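PDB 3U52: phenol hydroxylase component phL from Pseudomonas stutzeri, which probably serves as the helical accessory (beta) subunit of the multicomponent hydroxylase that inserts oxygen into phenols, the diiron centre lying in a partner chain. Local coordinates for residues 106-110 with 245-249; 117-121 with 184-188; 135-140 with 205-211; 194-198 with 295-300; 264-269 with 320-326. All coordinates share one frame; numbering follows the deposited sequence.

Interaction 1: residues 106-110 with 245-249; sequences NLLTR and DVSML
Leu107 and Leu108 reach across to helix 246-249 from the turn that follows helix 81-105, so the contact joins a helix exit to a very short helix within an all-helical fold. The exit is a Schellman motif, in which Asn106 takes positive phi and the chain then coils through residues 107-110. Leucine side chains carry much of the contact. Leu108 uses both of its branches: CD2 lies 3.7 Å from CG1 of Val246, the side chains crossing at about a right angle, whereas CD1 meets CD1 of Leu249 tip to tip at 4.0 Å. Its CG stands beside the backbone N (chi1 -67°), which carries the methyls over to helix 246-249. Ile170 and Ile174 of helix 147-175 pack on the same leucine, and Met248, touched by Leu107, packs on Met248 of the second subunit. Leu107 also sets CD2 3.7 Å from OD2 of Asp245, again crossing at about a right angle.

The charged contact is looser. NH2 of Arg110 is 3.9 Å from OD2 of Asp245, a long salt bridge in which the oxygen sits well out of the guanidinium plane, so charge alone links them. CD2 of Leu107 lies over one face of that guanidinium, toward its rim. Water supplies the hydrogen-bonded link: one molecule donates to the backbone O of Leu107 at 2.6 Å and to OD2 of Asp245 at 2.7 Å.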
# COMPACT_ATOMS: atom_id res chain seq x y z
N ASN D 106 -7.39 -8.74 -37.05
CA ASN D 106 -7.00 -9.80 -37.95
C ASN D 106 -5.76 -9.47 -38.74
O ASN D 106 -5.65 -9.79 -39.92
CB ASN D 106 -8.14 -10.16 -38.90
CG ASN D 106 -9.38 -10.54 -38.16
OD1 ASN D 106 -9.37 -11.43 -37.30
ND2 ASN D 106 -10.46 -9.89 -38.49
N LEU D 107 -4.80 -8.84 -38.06
CA LEU D 107 -3.58 -8.43 -38.72
C LEU D 107 -2.73 -9.62 -39.19
O LEU D 107 -2.03 -9.51 -40.20
CB LEU D 107 -2.79 -7.46 -37.82
CG LEU D 107 -3.57 -6.17 -37.46
CD1 LEU D 107 -2.69 -5.18 -36.69
CD2 LEU D 107 -4.09 -5.49 -38.74
N LEU D 108 -2.82 -10.75 -38.49
CA LEU D 108 -2.07 -11.96 -38.85
C LEU D 108 -2.87 -12.92 -39.70
O LEU D 108 -2.31 -13.52 -40.61
CB LEU D 108 -1.58 -12.70 -37.61
CG LEU D 108 -0.52 -11.99 -36.76
CD1 LEU D 108 0.16 -13.02 -35.85
CD2 LEU D 108 0.52 -11.26 -37.60
N THR D 109 -4.15 -13.07 -39.40
CA THR D 109 -5.00 -13.99 -40.15
C THR D 109 -5.33 -13.47 -41.56
O THR D 109 -5.58 -14.25 -42.46
CB THR D 109 -6.30 -14.35 -39.41
OG1 THR D 109 -6.98 -13.14 -39.09
CG2 THR D 109 -6.03 -15.11 -38.13
N ARG D 110 -5.30 -12.15 -41.75
CA ARG D 110 -5.47 -11.58 -43.10
C ARG D 110 -4.25 -11.72 -44.03
O ARG D 110 -4.34 -11.38 -45.23
CB ARG D 110 -5.88 -10.12 -43.04
CG ARG D 110 -4.71 -9.16 -43.12
CD ARG D 110 -5.26 -7.76 -42.94
NE ARG D 110 -4.23 -6.73 -42.97
CZ ARG D 110 -4.44 -5.48 -42.54
NH1 ARG D 110 -5.62 -5.15 -42.03
NH2 ARG D 110 -3.46 -4.60 -42.59
N ASP D 245 3.45 -6.06 -39.56
CA ASP D 245 2.65 -5.99 -38.32
C ASP D 245 3.15 -6.89 -37.15
O ASP D 245 2.90 -6.59 -36.01
CB ASP D 245 1.16 -6.20 -38.60
CG ASP D 245 0.56 -5.05 -39.47
OD1 ASP D 245 1.23 -4.02 -39.67
OD2 ASP D 245 -0.59 -5.17 -39.96
N VAL D 246 3.89 -7.95 -37.43
CA VAL D 246 4.48 -8.74 -36.33
C VAL D 246 5.49 -7.97 -35.48
O VAL D 246 5.79 -8.39 -34.40
CB VAL D 246 5.14 -10.09 -36.79
CG1 VAL D 246 4.21 -10.85 -37.71
CG2 VAL D 246 6.45 -9.82 -37.45
N SER D 247 6.01 -6.85 -35.97
CA SER D 247 6.91 -5.98 -35.19
C SER D 247 6.32 -5.50 -33.87
O SER D 247 7.03 -5.28 -32.90
CB SER D 247 7.27 -4.72 -35.97
OG SER D 247 8.25 -4.97 -36.93
N MET D 248 5.02 -5.26 -33.84
CA MET D 248 4.42 -4.77 -32.63
C MET D 248 4.32 -5.91 -31.64
O MET D 248 4.29 -5.67 -30.42
CB MET D 248 3.07 -4.08 -32.90
CG MET D 248 1.94 -4.98 -33.41
SD MET D 248 0.40 -3.99 -33.71
CE MET D 248 0.73 -3.22 -35.28
N LEU D 249 4.30 -7.14 -32.14
CA LEU D 249 4.28 -8.32 -31.26
C LEU D 249 5.63 -8.70 -30.67
O LEU D 249 5.70 -9.39 -29.67
CB LEU D 249 3.60 -9.50 -31.96
CG LEU D 249 2.23 -9.18 -32.55
CD1 LEU D 249 1.66 -10.41 -33.26
CD2 LEU D 249 1.26 -8.70 -31.44
O HOH W 1 -1.07 -7.38 -41.42

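Interaction 2: residues 117-121 with 184-188; sequences KQLLR and ESKAY
The hydroxyl of Ser185 meets the backbone of Leu120 where helix 180-191 crosses helix 113-122. Its OG donates to O of Leu120 over a short 2.5 Å, lying in the carbonyl plane on a lone pair with a C=O...donor angle of 142°, so a buried serine finds its acceptor on the backbone of the neighbouring helix. The carboxylate of Glu184 is shared between two partners. OE2 accepts the hydroxyl hydrogen of Tyr188 at 3.0 Å, one turn further along the same helix, while OE1 faces NZ of Lys117 in a long salt bridge of 3.6 Å. With CG anti to its own nitrogen (chi1 171°) and the rest of the chain extended, the glutamate crosses Lys117 at about a right angle, and its CD lies 3.5 Å from CD1 of Leu120. Replacing Glu184 by glutamine would probably leave the ammonium of Lys117 without its countercharge and weaken the acceptor for the tyrosine hydroxyl. Arg121 contributes its aliphatic root here: CB sits over one face of the Tyr188 ring, 4.1 Å from the centroid, in a CH-pi contact, while its NE is engaged by Asp192 in a salt bridge. Crossing at -53°, with the segment axes 9.2 Å apart, helices 113-122 and 180-191 form a close-packed pair of the all-alpha fold of the methane/phenol/alkene hydroxylase family.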
# COMPACT_ATOMS: atom_id res chain seq x y z
N LYS D 117 3.17 -19.03 -43.43
CA LYS D 117 4.09 -20.18 -43.33
C LYS D 117 5.50 -19.72 -43.06
O LYS D 117 6.20 -20.35 -42.29
CB LYS D 117 4.00 -21.09 -44.55
CG LYS D 117 2.90 -22.19 -44.43
CD LYS D 117 1.50 -21.64 -43.95
CE LYS D 117 0.46 -22.74 -43.74
NZ LYS D 117 -0.61 -22.25 -42.80
N GLN D 118 5.90 -18.61 -43.67
CA GLN D 118 7.19 -17.97 -43.38
C GLN D 118 7.32 -17.63 -41.89
O GLN D 118 8.41 -17.72 -41.36
CB GLN D 118 7.39 -16.69 -44.20
CG GLN D 118 7.74 -16.90 -45.68
CD GLN D 118 8.02 -15.57 -46.43
OE1 GLN D 118 7.11 -14.76 -46.61
NE2 GLN D 118 9.26 -15.37 -46.86
N LEU D 119 6.25 -17.21 -41.24
CA LEU D 119 6.32 -16.95 -39.78
C LEU D 119 6.42 -18.22 -38.98
O LEU D 119 7.18 -18.30 -38.02
CB LEU D 119 5.12 -16.15 -39.31
CG LEU D 119 4.98 -14.73 -39.88
CD1 LEU D 119 3.74 -14.08 -39.31
CD2 LEU D 119 6.22 -13.86 -39.60
N LEU D 120 5.65 -19.22 -39.38
CA LEU D 120 5.66 -20.52 -38.71
C LEU D 120 7.01 -21.21 -38.86
O LEU D 120 7.40 -22.05 -38.03
CB LEU D 120 4.56 -21.40 -39.27
CG LEU D 120 3.15 -20.91 -38.98
CD1 LEU D 120 2.11 -21.97 -39.40
CD2 LEU D 120 3.04 -20.54 -37.48
N ARG D 121 7.72 -20.85 -39.93
CA ARG D 121 8.98 -21.51 -40.29
C ARG D 121 10.21 -20.73 -39.81
O ARG D 121 11.21 -21.35 -39.43
CB ARG D 121 9.07 -21.78 -41.82
CG ARG D 121 10.39 -22.39 -42.27
CD ARG D 121 10.36 -22.84 -43.74
NE ARG D 121 11.54 -23.64 -44.07
CZ ARG D 121 12.59 -23.21 -44.77
NH1 ARG D 121 12.64 -21.97 -45.27
NH2 ARG D 121 13.60 -24.05 -44.99
N GLU D 184 2.35 -27.43 -36.83
CA GLU D 184 3.07 -27.25 -38.07
C GLU D 184 4.48 -26.74 -37.83
O GLU D 184 5.44 -27.25 -38.42
CB GLU D 184 2.29 -26.28 -38.97
CG GLU D 184 3.04 -25.83 -40.20
CD GLU D 184 2.19 -25.00 -41.16
OE1 GLU D 184 0.95 -24.95 -40.99
OE2 GLU D 184 2.78 -24.39 -42.09
N SER D 185 4.60 -25.73 -36.97
CA SER D 185 5.87 -25.08 -36.65
C SER D 185 6.78 -26.02 -35.91
O SER D 185 7.95 -26.03 -36.17
CB SER D 185 5.63 -23.83 -35.81
OG SER D 185 6.80 -23.04 -35.79
N LYS D 186 6.25 -26.82 -35.00
CA LYS D 186 7.05 -27.84 -34.35
C LYS D 186 7.63 -28.86 -35.35
O LYS D 186 8.75 -29.28 -35.19
CB LYS D 186 6.30 -28.57 -33.27
CG LYS D 186 7.22 -29.35 -32.33
CD LYS D 186 6.51 -29.40 -31.01
CE LYS D 186 7.25 -30.19 -29.96
NZ LYS D 186 6.25 -30.47 -28.85
N ALA D 187 6.86 -29.21 -36.38
CA ALA D 187 7.33 -30.11 -37.41
C ALA D 187 8.53 -29.51 -38.13
O ALA D 187 9.45 -30.24 -38.43
CB ALA D 187 6.21 -30.47 -38.37
N TYR D 188 8.57 -28.19 -38.36
CA TYR D 188 9.79 -27.53 -38.91
C TYR D 188 11.04 -27.70 -37.98
O TYR D 188 12.11 -28.08 -38.42
CB TYR D 188 9.56 -26.03 -39.22
CG TYR D 188 8.48 -25.77 -40.26
CD1 TYR D 188 7.42 -24.92 -39.99
CD2 TYR D 188 8.53 -26.40 -41.50
CE1 TYR D 188 6.43 -24.68 -40.93
CE2 TYR D 188 7.55 -26.19 -42.45
CZ TYR D 188 6.49 -25.33 -42.16
OH TYR D 188 5.53 -25.15 -43.11

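Interaction 3: residues 135-140 with 205-211; sequences MNNAKI and TLVVDDW
Lys139 and Ile140 on helix 126-143 meet the connection between helices 196-205 and 211-240, a type I beta turn (Thr205 to Val208) followed by an N-cap. Asp210 provides that cap, its OD1 accepting from N of Glu213. At this end Ile140 lays CG2 3.5 Å from CE3 of Trp211, whose indole also meets the ring of Trp70. At the other end CB of Met135 lies 4.0 Å from CD2 of Leu206, a side chain about 4 Å from a bound xenon. Between the two ends Lys139 reaches across to the connection. Bends at chi2 and chi4 (-102° and -52°) bring CE to 3.3 Å from O of Val208 and let NZ give a weak 3.3 Å hydrogen bond to O of Asp209. Asp143 takes the same ammonium in a salt bridge. The lysine charge therefore appears to be anchored chiefly on its own helix, with the carbonyls of the connection as secondary acceptors, while apolar packing secures the two ends.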
# COMPACT_ATOMS: atom_id res chain seq x y z
N MET D 135 15.51 -23.63 -19.54
CA MET D 135 16.06 -24.78 -18.82
C MET D 135 17.52 -24.52 -18.37
O MET D 135 17.90 -24.86 -17.22
CB MET D 135 15.95 -26.06 -19.64
CG MET D 135 14.51 -26.47 -19.98
SD MET D 135 14.59 -27.92 -21.02
CE MET D 135 15.20 -29.12 -19.81
N ASN D 136 18.31 -23.90 -19.24
CA ASN D 136 19.72 -23.60 -18.91
C ASN D 136 19.88 -22.61 -17.77
O ASN D 136 20.75 -22.76 -16.92
CB ASN D 136 20.46 -23.09 -20.13
CG ASN D 136 20.65 -24.17 -21.19
OD1 ASN D 136 20.79 -23.88 -22.39
ND2 ASN D 136 20.62 -25.41 -20.74
N ASN D 137 19.00 -21.62 -17.73
CA ASN D 137 19.01 -20.64 -16.64
C ASN D 137 18.45 -21.17 -15.35
O ASN D 137 18.91 -20.73 -14.30
CB ASN D 137 18.29 -19.34 -17.10
CG ASN D 137 19.15 -18.55 -18.09
OD1 ASN D 137 18.82 -18.36 -19.29
ND2 ASN D 137 20.27 -18.08 -17.58
N ALA D 138 17.45 -22.07 -15.38
CA ALA D 138 17.08 -22.81 -14.18
C ALA D 138 18.24 -23.61 -13.61
O ALA D 138 18.44 -23.64 -12.38
CB ALA D 138 15.87 -23.75 -14.41
N LYS D 139 18.95 -24.32 -14.48
CA LYS D 139 20.22 -25.00 -14.05
C LYS D 139 21.21 -24.04 -13.34
O LYS D 139 21.68 -24.35 -12.24
CB LYS D 139 20.84 -25.77 -15.23
CG LYS D 139 22.01 -26.75 -14.91
CD LYS D 139 23.32 -26.09 -15.32
CE LYS D 139 24.53 -27.04 -15.62
NZ LYS D 139 24.79 -27.99 -14.54
N ILE D 140 21.50 -22.89 -13.94
CA ILE D 140 22.46 -21.96 -13.32
C ILE D 140 21.90 -21.48 -12.00
O ILE D 140 22.63 -21.44 -10.99
CB ILE D 140 22.83 -20.78 -14.31
CG1 ILE D 140 23.44 -21.33 -15.58
CG2 ILE D 140 23.74 -19.72 -13.69
CD1 ILE D 140 23.11 -20.48 -16.81
N THR D 205 23.93 -27.73 -25.52
CA THR D 205 23.98 -26.89 -24.32
C THR D 205 23.36 -27.53 -23.07
O THR D 205 23.83 -27.29 -21.95
CB THR D 205 23.37 -25.50 -24.55
OG1 THR D 205 21.92 -25.58 -24.55
CG2 THR D 205 23.89 -24.89 -25.84
N LEU D 206 22.34 -28.36 -23.27
CA LEU D 206 21.57 -28.93 -22.18
C LEU D 206 22.37 -29.98 -21.40
O LEU D 206 21.95 -30.48 -20.35
CB LEU D 206 20.27 -29.52 -22.74
CG LEU D 206 19.18 -28.53 -23.23
CD1 LEU D 206 17.98 -29.27 -23.77
CD2 LEU D 206 18.69 -27.64 -22.07
N VAL D 207 23.55 -30.30 -21.91
CA VAL D 207 24.37 -31.34 -21.34
C VAL D 207 25.66 -30.72 -20.74
O VAL D 207 26.46 -31.39 -20.11
CB VAL D 207 24.52 -32.37 -22.52
CG1 VAL D 207 25.90 -32.59 -22.92
CG2 VAL D 207 23.60 -33.59 -22.32
N VAL D 208 25.82 -29.41 -20.88
CA VAL D 208 26.98 -28.69 -20.31
C VAL D 208 26.91 -28.77 -18.78
O VAL D 208 25.87 -28.52 -18.19
CB VAL D 208 27.04 -27.20 -20.81
CG1 VAL D 208 28.08 -26.33 -20.02
CG2 VAL D 208 27.33 -27.16 -22.29
N ASP D 209 28.03 -29.12 -18.14
CA ASP D 209 28.13 -29.22 -16.66
C ASP D 209 28.49 -27.91 -15.96
O ASP D 209 28.01 -27.63 -14.86
CB ASP D 209 29.23 -30.23 -16.25
CG ASP D 209 28.83 -31.70 -16.47
OD1 ASP D 209 27.63 -32.06 -16.27
OD2 ASP D 209 29.73 -32.49 -16.82
N ASP D 210 29.43 -27.17 -16.52
CA ASP D 210 30.00 -25.97 -15.89
C ASP D 210 29.00 -24.84 -16.04
O ASP D 210 28.67 -24.45 -17.18
CB ASP D 210 31.32 -25.58 -16.58
CG ASP D 210 32.06 -24.48 -15.84
OD1 ASP D 210 31.45 -23.42 -15.57
OD2 ASP D 210 33.26 -24.66 -15.49
N TRP D 211 28.52 -24.28 -14.92
CA TRP D 211 27.41 -23.33 -15.06
C TRP D 211 27.87 -22.01 -15.68
O TRP D 211 27.11 -21.34 -16.42
CB TRP D 211 26.65 -23.14 -13.75
CG TRP D 211 27.40 -22.46 -12.61
CD1 TRP D 211 28.00 -23.08 -11.56
CD2 TRP D 211 27.60 -21.05 -12.41
NE1 TRP D 211 28.58 -22.15 -10.72
CE2 TRP D 211 28.35 -20.90 -11.21
CE3 TRP D 211 27.22 -19.91 -13.12
CZ2 TRP D 211 28.69 -19.63 -10.67
CZ3 TRP D 211 27.58 -18.63 -12.59
CH2 TRP D 211 28.32 -18.52 -11.39

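Interaction 4: residues 194-198 with 295-300; sequences MWQPM and EALKPL
Met194 and Pro299 touch most directly, O of the methionine lying 3.4 Å from CB of the proline. Further out along the same side chain, CE of Met194 comes 3.7 Å from CD1 of Leu300, a methyl that also rests 4.0 Å from CZ2 of Trp195. The methionine sets out with CG anti to its backbone nitrogen (chi1 -157°) and turns at chi3, laying its CE over one face of the Trp195 indole as well. An alanine here would take away the thioether and its methyl, and is likely to open a gap beside CD1 of Leu300 and over that face of the indole. At the other end CE of Met198 presses on CD2 of Leu297 at 3.5 Å, tighter than usual for two carbons. Two prolines, Pro197 and Pro299, slide past each other in opposite directions, CG to CG. This is helix-on-helix packing, with the start of helix 196-205 set against a kinked part of helix 276-302, where Pro299 has no N-H to give. One water joins the backbones: it donates to O of Met194 and O of Ala296 and accepts from N of Met198, each at 2.8 Å. Behind the contact, NE1 of Trp195 is held by O of Arg121, while Met225 and Leu229 of helix 211-240 back Leu297.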
# COMPACT_ATOMS: atom_id res chain seq x y z
N MET D 194 16.82 -26.78 -42.13
CA MET D 194 17.15 -25.40 -41.74
C MET D 194 17.32 -25.28 -40.23
O MET D 194 18.20 -24.54 -39.77
CB MET D 194 16.00 -24.49 -42.16
CG MET D 194 16.35 -23.00 -42.36
SD MET D 194 14.86 -21.98 -42.07
CE MET D 194 15.09 -21.76 -40.32
N TRP D 195 16.48 -25.99 -39.44
CA TRP D 195 16.52 -25.90 -37.97
C TRP D 195 17.48 -26.86 -37.31
O TRP D 195 17.70 -26.77 -36.08
CB TRP D 195 15.12 -26.04 -37.33
CG TRP D 195 14.35 -24.84 -37.60
CD1 TRP D 195 13.43 -24.67 -38.58
CD2 TRP D 195 14.49 -23.58 -36.93
NE1 TRP D 195 12.95 -23.35 -38.55
CE2 TRP D 195 13.60 -22.67 -37.56
CE3 TRP D 195 15.27 -23.13 -35.85
CZ2 TRP D 195 13.48 -21.33 -37.15
CZ3 TRP D 195 15.15 -21.80 -35.44
CH2 TRP D 195 14.25 -20.92 -36.09
N GLN D 196 18.01 -27.84 -38.06
CA GLN D 196 18.76 -28.91 -37.38
C GLN D 196 20.05 -28.46 -36.70
O GLN D 196 20.34 -28.91 -35.61
CB GLN D 196 18.92 -30.19 -38.24
CG GLN D 196 17.57 -30.79 -38.61
CD GLN D 196 16.52 -30.70 -37.48
OE1 GLN D 196 16.65 -31.31 -36.43
NE2 GLN D 196 15.44 -29.95 -37.74
N PRO D 197 20.83 -27.56 -37.32
CA PRO D 197 22.01 -27.08 -36.60
C PRO D 197 21.63 -26.37 -35.28
O PRO D 197 22.33 -26.51 -34.26
CB PRO D 197 22.62 -26.08 -37.57
CG PRO D 197 22.22 -26.64 -38.96
CD PRO D 197 20.78 -27.05 -38.70
N MET D 198 20.52 -25.64 -35.29
CA MET D 198 20.11 -24.95 -34.04
C MET D 198 19.65 -25.96 -33.01
O MET D 198 20.05 -25.90 -31.86
CB MET D 198 19.06 -23.90 -34.30
CG MET D 198 18.53 -23.24 -33.01
SD MET D 198 19.74 -22.12 -32.23
CE MET D 198 19.45 -20.63 -33.17
N GLU D 295 27.25 -20.90 -36.78
CA GLU D 295 26.84 -21.94 -37.71
C GLU D 295 25.38 -22.38 -37.50
O GLU D 295 24.70 -22.79 -38.46
CB GLU D 295 27.85 -23.11 -37.69
CG GLU D 295 27.38 -24.40 -37.00
CD GLU D 295 28.24 -25.62 -37.36
OE1 GLU D 295 27.66 -26.58 -37.94
OE2 GLU D 295 29.48 -25.63 -37.05
N ALA D 296 24.88 -22.28 -36.26
CA ALA D 296 23.47 -22.60 -35.98
C ALA D 296 22.49 -21.54 -36.52
O ALA D 296 21.36 -21.85 -36.88
CB ALA D 296 23.26 -22.83 -34.50
N LEU D 297 22.92 -20.29 -36.53
CA LEU D 297 22.15 -19.19 -37.06
C LEU D 297 22.24 -19.06 -38.58
O LEU D 297 21.39 -18.44 -39.18
CB LEU D 297 22.60 -17.89 -36.41
CG LEU D 297 22.26 -17.85 -34.92
CD1 LEU D 297 23.01 -16.77 -34.26
CD2 LEU D 297 20.69 -17.74 -34.67
N LYS D 298 23.28 -19.62 -39.18
CA LYS D 298 23.53 -19.43 -40.63
C LYS D 298 22.34 -19.86 -41.53
O LYS D 298 21.90 -19.07 -42.38
CB LYS D 298 24.87 -20.11 -41.01
CG LYS D 298 25.41 -19.95 -42.44
CD LYS D 298 26.98 -20.11 -42.38
CE LYS D 298 27.52 -21.17 -43.34
NZ LYS D 298 27.31 -20.78 -44.79
N PRO D 299 21.79 -21.08 -41.36
CA PRO D 299 20.64 -21.40 -42.24
C PRO D 299 19.41 -20.48 -42.08
O PRO D 299 18.63 -20.29 -43.04
CB PRO D 299 20.27 -22.84 -41.87
CG PRO D 299 21.19 -23.28 -40.83
CD PRO D 299 22.14 -22.19 -40.45
N LEU D 300 19.21 -19.93 -40.87
CA LEU D 300 18.16 -18.96 -40.66
C LEU D 300 18.45 -17.65 -41.38
O LEU D 300 17.55 -17.07 -42.00
CB LEU D 300 17.94 -18.72 -39.15
CG LEU D 300 16.82 -17.76 -38.70
CD1 LEU D 300 15.41 -18.34 -39.03
CD2 LEU D 300 16.94 -17.45 -37.21
O HOH W 2 19.76 -24.07 -37.53

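Interaction 5: residues 264-269 with 320-326; sequences TNAMMK and RLKKFEL
Phe324 and Met268 make the tight part of this contact: CB of the methionine sits over the ring centre, 3.6 Å from the centroid, in a CH-pi contact, while O of Arg320 lies over the opposite face. The ring reaches this slot from a Schellman motif that ends helix 307-322, with Glu325 at positive phi, N of Leu326 bonded to O of Leu321 and N of Glu325 to O of Lys322. Nearby, CE of Met268 is 3.7 Å from CD1 of Leu326. Beside the ring, Arg320, with CG anti to its nitrogen (chi1 176°) and its chain extended, gives NE to OD1 of Asn265 at 2.8 Å, with an N-H...O angle of 150°, and a weak second bond from NH2 at 3.3 Å. The outer side is looser. Exposed Lys269 lays CG near the ring edge, but its NZ stops 3.8 Å from O of Lys323, and the two ammonium groups stay 5.9 Å apart. With NE as OD1's main donor, the arginine charge would probably polarise the Asn265 amide and limit its rotation.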
# COMPACT_ATOMS: atom_id res chain seq x y z
N THR D 264 24.26 -8.79 -18.11
CA THR D 264 25.19 -9.74 -18.70
C THR D 264 26.55 -9.11 -18.98
O THR D 264 27.57 -9.72 -18.70
CB THR D 264 24.68 -10.46 -19.95
OG1 THR D 264 24.48 -9.51 -20.99
CG2 THR D 264 23.37 -11.22 -19.70
N ASN D 265 26.60 -7.88 -19.50
CA ASN D 265 27.87 -7.13 -19.54
C ASN D 265 28.52 -6.85 -18.17
O ASN D 265 29.74 -6.96 -18.05
CB ASN D 265 27.72 -5.81 -20.30
CG ASN D 265 27.50 -6.00 -21.79
OD1 ASN D 265 27.75 -7.08 -22.33
ND2 ASN D 265 27.05 -4.94 -22.47
N ALA D 266 27.76 -6.45 -17.14
CA ALA D 266 28.36 -6.27 -15.81
C ALA D 266 28.95 -7.60 -15.24
O ALA D 266 30.02 -7.59 -14.62
CB ALA D 266 27.38 -5.69 -14.84
N MET D 267 28.26 -8.73 -15.46
CA MET D 267 28.77 -10.01 -15.01
C MET D 267 30.06 -10.42 -15.77
O MET D 267 31.04 -10.82 -15.13
CB MET D 267 27.72 -11.10 -15.18
CG MET D 267 28.24 -12.53 -14.81
SD MET D 267 26.86 -13.71 -14.98
CE MET D 267 26.76 -13.85 -16.77
N MET D 268 30.06 -10.33 -17.09
CA MET D 268 31.29 -10.53 -17.88
C MET D 268 32.44 -9.61 -17.46
O MET D 268 33.55 -10.08 -17.33
CB MET D 268 31.03 -10.42 -19.37
CG MET D 268 30.31 -11.63 -19.99
SD MET D 268 31.13 -13.23 -19.72
CE MET D 268 32.50 -13.04 -20.89
N LYS D 269 32.21 -8.32 -17.26
CA LYS D 269 33.28 -7.40 -16.83
C LYS D 269 33.96 -7.82 -15.54
O LYS D 269 35.17 -7.71 -15.42
CB LYS D 269 32.79 -5.97 -16.65
CG LYS D 269 32.60 -5.20 -17.96
CD LYS D 269 32.56 -3.68 -17.68
CE LYS D 269 33.79 -2.96 -18.23
NZ LYS D 269 33.79 -3.01 -19.74
N ARG D 320 31.58 -6.20 -28.76
CA ARG D 320 31.16 -6.37 -27.36
C ARG D 320 32.20 -7.16 -26.56
O ARG D 320 32.62 -6.72 -25.51
CB ARG D 320 29.75 -6.97 -27.32
CG ARG D 320 29.15 -7.31 -25.94
CD ARG D 320 27.72 -7.88 -26.11
NE ARG D 320 27.19 -8.33 -24.82
CZ ARG D 320 26.09 -9.07 -24.67
NH1 ARG D 320 25.40 -9.45 -25.73
NH2 ARG D 320 25.70 -9.42 -23.45
N LEU D 321 32.68 -8.31 -27.07
CA LEU D 321 33.66 -9.13 -26.36
C LEU D 321 35.01 -8.42 -26.14
O LEU D 321 35.66 -8.67 -25.13
CB LEU D 321 33.86 -10.49 -27.06
CG LEU D 321 32.70 -11.49 -26.97
CD1 LEU D 321 32.87 -12.74 -27.87
CD2 LEU D 321 32.37 -11.89 -25.53
N LYS D 322 35.40 -7.56 -27.08
CA LYS D 322 36.62 -6.74 -26.96
C LYS D 322 36.65 -5.88 -25.71
O LYS D 322 37.72 -5.69 -25.14
CB LYS D 322 36.85 -5.87 -28.20
CG LYS D 322 37.67 -6.59 -29.25
CD LYS D 322 37.74 -5.82 -30.58
CE LYS D 322 38.47 -6.66 -31.61
NZ LYS D 322 37.70 -6.69 -32.90
N LYS D 323 35.49 -5.40 -25.27
CA LYS D 323 35.39 -4.69 -23.99
C LYS D 323 35.86 -5.51 -22.78
O LYS D 323 36.29 -4.93 -21.78
CB LYS D 323 33.95 -4.24 -23.73
CG LYS D 323 33.48 -3.07 -24.60
CD LYS D 323 31.98 -2.75 -24.33
CE LYS D 323 31.60 -1.27 -24.69
NZ LYS D 323 30.34 -0.76 -23.97
N PHE D 324 35.76 -6.84 -22.86
CA PHE D 324 36.17 -7.70 -21.75
C PHE D 324 37.58 -8.24 -21.92
O PHE D 324 38.00 -9.08 -21.12
CB PHE D 324 35.22 -8.89 -21.56
CG PHE D 324 33.77 -8.56 -21.69
CD1 PHE D 324 32.95 -9.34 -22.49
CD2 PHE D 324 33.22 -7.46 -21.03
CE1 PHE D 324 31.62 -9.03 -22.65
CE2 PHE D 324 31.88 -7.16 -21.17
CZ PHE D 324 31.08 -7.94 -21.98
N GLU D 325 38.28 -7.75 -22.94
CA GLU D 325 39.62 -8.19 -23.28
C GLU D 325 39.51 -9.62 -23.79
O GLU D 325 40.27 -10.50 -23.36
CB GLU D 325 40.59 -8.15 -22.06
CG GLU D 325 40.88 -6.76 -21.43
CD GLU D 325 41.21 -6.84 -19.90
OE1 GLU D 325 42.40 -6.63 -19.52
OE2 GLU D 325 40.28 -7.12 -19.08
N LEU D 326 38.54 -9.87 -24.67
CA LEU D 326 38.32 -11.21 -25.21
C LEU D 326 38.10 -11.13 -26.70
O LEU D 326 37.70 -10.10 -27.22
CB LEU D 326 37.13 -11.91 -24.54
CG LEU D 326 37.19 -12.24 -23.05
CD1 LEU D 326 35.79 -12.51 -22.49
CD2 LEU D 326 38.10 -13.42 -22.80

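Interactions 3 and 4 are the more buried contacts; interactions 1, 2 and 5 are only partly buried; 1 and 2 each carry a long salt bridge, whereas 5 relies on an arginine-to-amide bond. Interactions 1, 2 and 4 form a chain of neighbours: Val246 packs on Leu119 beside interaction 2, and Arg121 and Trp195 tie interactions 2 and 4 at the end of helix 113-122. Interactions 1 and 5 lie on opposite sides of the chain's centre, about 36 Å apart between centres, although helices 246-249 and 251-274 are consecutive. Chemistry follows place: mainly apolar packing around a bridging water in interaction 4, a lysine reaching backbone carbonyls with a weak bond in interaction 3.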